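Local coordinates for protein DyP (Bjerkandera adusta, PDB 3VXJ) that probably uses a bound heme b to reduce peroxides while oxidising dyes and phenolic compounds such as 2,6-dimethoxyphenol, at residues A[295-300]-A[382-387]. Sequence-based numbering, arbitrary orientation.
Sequences DTLTDE and FSKPIT. With 3DM (2,6-dimethoxyphenol), chain E.
Lys384 reaches over to the backbone of Leu297, its CD and CE lying against the carbonyl while NZ donates a 2.8 Å hydrogen bond to Leu297 O, in the carbonyl plane and on a lone pair. A bend at chi2 (-46°) swings the otherwise extended chain toward the 295-300 loop; NZ also forms a salt bridge with Asp317, which follows helix 308-312. Cutting Lys384 back to an alanine is likely to leave Leu297 O without this donor and Asp317 without this cationic partner. Beside it, Pro385 rests CG 3.5 Å from Thr298 O. Glu300 meets Ile386 farther along: carboxylate OE2 lies 3.6 Å from Ile386 CB, with Ile386 CG2 and CD1 close by, while OE1 accepts a hydrogen bond from Phe305 N. A water lies 2.7 Å from Glu300 OE2 and 2.8 Å from Thr387 O. 2,6-Dimethoxyphenol lies along one side of the contact, at a surface site away from the heme, touching both loops: its O1 donates to Ser383 O (2.9 Å), Thr298 CG2 lies 3.4 Å from methoxy oxygen O2, and Pro385 packs on the phenol ring with CB and CD. This contact joins two surface loops, one between helices 279-282 and 308-312, the other between helix 367-375 and strand 401-403.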
ATOM      1  N   ASP A 295     -20.882  15.337   3.485  1.00 10.37           N
ATOM      2  CA  ASP A 295     -22.133  15.432   2.733  1.00 10.19           C
ATOM      3  C   ASP A 295     -22.880  14.095   2.593  1.00  9.89           C
ATOM      4  O   ASP A 295     -23.869  14.014   1.859  1.00 10.00           O
ATOM      5  CB  ASP A 295     -21.861  16.026   1.342  1.00 10.88           C
ATOM      6  CG  ASP A 295     -21.006  15.115   0.453  1.00 10.99           C
ATOM      7  OD1 ASP A 295     -20.583  14.036   0.917  1.00 12.05           O
ATOM      8  OD2 ASP A 295     -20.763  15.491  -0.720  1.00 11.17           O
ATOM      9  N   THR A 296     -22.386  13.048   3.255  1.00  9.21           N
ATOM     10  CA  THR A 296     -22.955  11.711   3.112  1.00  9.61           C
ATOM     11  C   THR A 296     -22.701  10.850   4.362  1.00  9.27           C
ATOM     12  O   THR A 296     -22.493   9.636   4.280  1.00  9.00           O
ATOM     13  CB  THR A 296     -22.470  11.023   1.779  1.00  9.47           C
ATOM     14  OG1 THR A 296     -23.213   9.819   1.535  1.00  9.11           O
ATOM     15  CG2 THR A 296     -20.965  10.734   1.789  1.00  9.10           C
ATOM     16  N   LEU A 297     -22.714  11.490   5.528  1.00  9.38           N
ATOM     17  CA  LEU A 297     -22.464  10.760   6.771  1.00  9.64           C
ATOM     18  C   LEU A 297     -23.595   9.802   7.139  1.00  9.56           C
ATOM     19  O   LEU A 297     -23.350   8.785   7.779  1.00  9.72           O
ATOM     20  CB  LEU A 297     -22.209  11.720   7.942  1.00  9.98           C
ATOM     21  CG  LEU A 297     -21.004  12.657   7.867  1.00 10.33           C
ATOM     22  CD1 LEU A 297     -21.100  13.730   8.940  1.00 11.34           C
ATOM     23  CD2 LEU A 297     -19.689  11.882   8.005  1.00 11.62           C
ATOM     24  N   THR A 298     -24.826  10.125   6.748  1.00  9.83           N
ATOM     25  CA  THR A 298     -25.976   9.355   7.208  1.00 10.40           C
ATOM     26  C   THR A 298     -26.833   8.806   6.063  1.00  9.96           C
ATOM     27  O   THR A 298     -28.007   8.498   6.251  1.00 11.03           O
ATOM     28  CB  THR A 298     -26.827  10.147   8.245  1.00 10.96           C
ATOM     29  OG1 THR A 298     -27.194  11.419   7.709  1.00 12.72           O
ATOM     30  CG2 THR A 298     -26.043  10.367   9.539  1.00 11.31           C
ATOM     31  N   ASP A 299     -26.227   8.669   4.888  1.00  9.62           N
ATOM     32  CA  ASP A 299     -26.873   8.022   3.751  1.00  9.36           C
ATOM     33  C   ASP A 299     -25.786   7.517   2.811  1.00  8.76           C
ATOM     34  O   ASP A 299     -24.628   7.917   2.942  1.00  9.19           O
ATOM     35  CB  ASP A 299     -27.808   8.997   3.031  1.00  9.64           C
ATOM     36  CG  ASP A 299     -28.850   8.279   2.215  1.00  9.76           C
ATOM     37  OD1 ASP A 299     -29.854   7.836   2.807  1.00 11.20           O
ATOM     38  OD2 ASP A 299     -28.671   8.155   0.990  1.00 10.00           O
ATOM     39  N   GLU A 300     -26.157   6.648   1.867  1.00  8.73           N
ATOM     40  CA  GLU A 300     -25.174   6.033   0.966  1.00  8.51           C
ATOM     41  C   GLU A 300     -25.337   6.422  -0.496  1.00  8.40           C
ATOM     42  O   GLU A 300     -24.646   5.874  -1.355  1.00  8.57           O
ATOM     43  CB  GLU A 300     -25.180   4.507   1.110  1.00  8.53           C
ATOM     44  CG  GLU A 300     -24.930   4.078   2.532  1.00  9.58           C
ATOM     45  CD  GLU A 300     -24.721   2.593   2.670  1.00  9.10           C
ATOM     46  OE1 GLU A 300     -23.627   2.125   2.296  1.00 10.01           O
ATOM     47  OE2 GLU A 300     -25.639   1.900   3.190  1.00 10.59           O
ATOM     48  N   PHE A 382     -18.978   3.482  12.386  1.00 11.36           N
ATOM     49  CA  PHE A 382     -19.968   3.348  13.443  1.00 12.81           C
ATOM     50  C   PHE A 382     -21.101   4.352  13.269  1.00 13.08           C
ATOM     51  O   PHE A 382     -20.977   5.325  12.507  1.00 12.87           O
ATOM     52  CB  PHE A 382     -19.301   3.518  14.819  1.00 14.60           C
ATOM     53  CG  PHE A 382     -18.363   4.690  14.900  1.00 16.31           C
ATOM     54  CD1 PHE A 382     -18.846   5.980  15.111  1.00 18.93           C
ATOM     55  CD2 PHE A 382     -16.990   4.505  14.763  1.00 18.51           C
ATOM     56  CE1 PHE A 382     -17.979   7.065  15.176  1.00 19.95           C
ATOM     57  CE2 PHE A 382     -16.110   5.586  14.829  1.00 20.31           C
ATOM     58  CZ  PHE A 382     -16.608   6.868  15.037  1.00 20.14           C
ATOM     59  N   SER A 383     -22.209   4.094  13.965  1.00 13.66           N
ATOM     60  CA  SER A 383     -23.361   5.005  14.042  1.00 14.65           C
ATOM     61  C   SER A 383     -24.038   5.297  12.697  1.00 13.86           C
ATOM     62  O   SER A 383     -24.527   6.410  12.468  1.00 14.90           O
ATOM     63  CB  SER A 383     -22.964   6.313  14.741  1.00 15.64           C
ATOM     64  OG  SER A 383     -22.386   6.061  16.012  1.00 18.02           O
ATOM     65  N   LYS A 384     -24.061   4.297  11.814  1.00 13.13           N
ATOM     66  CA  LYS A 384     -24.700   4.433  10.502  1.00 12.33           C
ATOM     67  C   LYS A 384     -26.085   3.782  10.490  1.00 12.51           C
ATOM     68  O   LYS A 384     -26.322   2.822  11.232  1.00 12.92           O
ATOM     69  CB  LYS A 384     -23.821   3.826   9.403  1.00 11.24           C
ATOM     70  CG  LYS A 384     -22.434   4.448   9.255  1.00 10.54           C
ATOM     71  CD  LYS A 384     -22.462   5.963   9.250  1.00 10.25           C
ATOM     72  CE  LYS A 384     -21.105   6.506   8.883  1.00  9.62           C
ATOM     73  NZ  LYS A 384     -21.001   7.978   9.035  1.00 10.16           N
ATOM     74  N   PRO A 385     -27.010   4.306   9.658  1.00 12.23           N
ATOM     75  CA  PRO A 385     -28.375   3.760   9.627  1.00 12.57           C
ATOM     76  C   PRO A 385     -28.498   2.393   8.933  1.00 12.91           C
ATOM     77  O   PRO A 385     -29.530   1.730   9.072  1.00 14.34           O
ATOM     78  CB  PRO A 385     -29.156   4.828   8.852  1.00 12.95           C
ATOM     79  CG  PRO A 385     -28.136   5.472   7.976  1.00 12.16           C
ATOM     80  CD  PRO A 385     -26.905   5.530   8.838  1.00 12.07           C
ATOM     81  N   ILE A 386     -27.467   2.003   8.183  1.00 12.60           N
ATOM     82  CA  ILE A 386     -27.406   0.700   7.512  1.00 12.23           C
ATOM     83  C   ILE A 386     -26.036   0.110   7.829  1.00 11.66           C
ATOM     84  O   ILE A 386     -25.034   0.810   7.728  1.00 11.18           O
ATOM     85  CB  ILE A 386     -27.592   0.816   5.957  1.00 12.19           C
ATOM     86  CG1 ILE A 386     -28.963   1.421   5.630  1.00 13.23           C
ATOM     87  CG2 ILE A 386     -27.432  -0.557   5.278  1.00 13.13           C
ATOM     88  CD1 ILE A 386     -29.223   1.627   4.149  1.00 14.25           C
ATOM     89  N   THR A 387     -25.992  -1.160   8.222  1.00 11.10           N
ATOM     90  CA  THR A 387     -24.724  -1.858   8.449  1.00 10.72           C
ATOM     91  C   THR A 387     -23.800  -1.701   7.245  1.00  9.99           C
ATOM     92  O   THR A 387     -24.185  -2.046   6.128  1.00 10.49           O
ATOM     93  CB  THR A 387     -24.969  -3.357   8.687  1.00 10.11           C
ATOM     94  OG1 THR A 387     -25.800  -3.506   9.840  1.00 12.16           O
ATOM     95  CG2 THR A 387     -23.649  -4.114   8.911  1.00 11.95           C
TER
HETATM   96  O1  3DM E 504     -26.937   7.730  11.670  1.00 21.22           O
HETATM   97  C1  3DM E 504     -28.212   7.286  11.847  1.00 21.79           C
HETATM   98  C2  3DM E 504     -29.275   8.033  11.340  1.00 21.82           C
HETATM   99  O2  3DM E 504     -28.982   9.191  10.676  1.00 22.56           O
HETATM  100  C7  3DM E 504     -30.108  10.007  10.300  1.00 22.62           C
HETATM  101  C3  3DM E 504     -30.588   7.575  11.517  1.00 22.03           C
HETATM  102  C4  3DM E 504     -30.828   6.381  12.200  1.00 22.15           C
HETATM  103  C5  3DM E 504     -29.758   5.639  12.709  1.00 22.39           C
HETATM  104  C6  3DM E 504     -28.445   6.093  12.535  1.00 22.33           C
HETATM  105  O3  3DM E 504     -27.360   5.397  13.003  1.00 23.14           O
HETATM  106  C8  3DM E 504     -27.621   4.472  14.078  1.00 24.28           C
HETATM  107  O   HOH W   1     -24.320  -0.383   3.819  1.00  8.46           O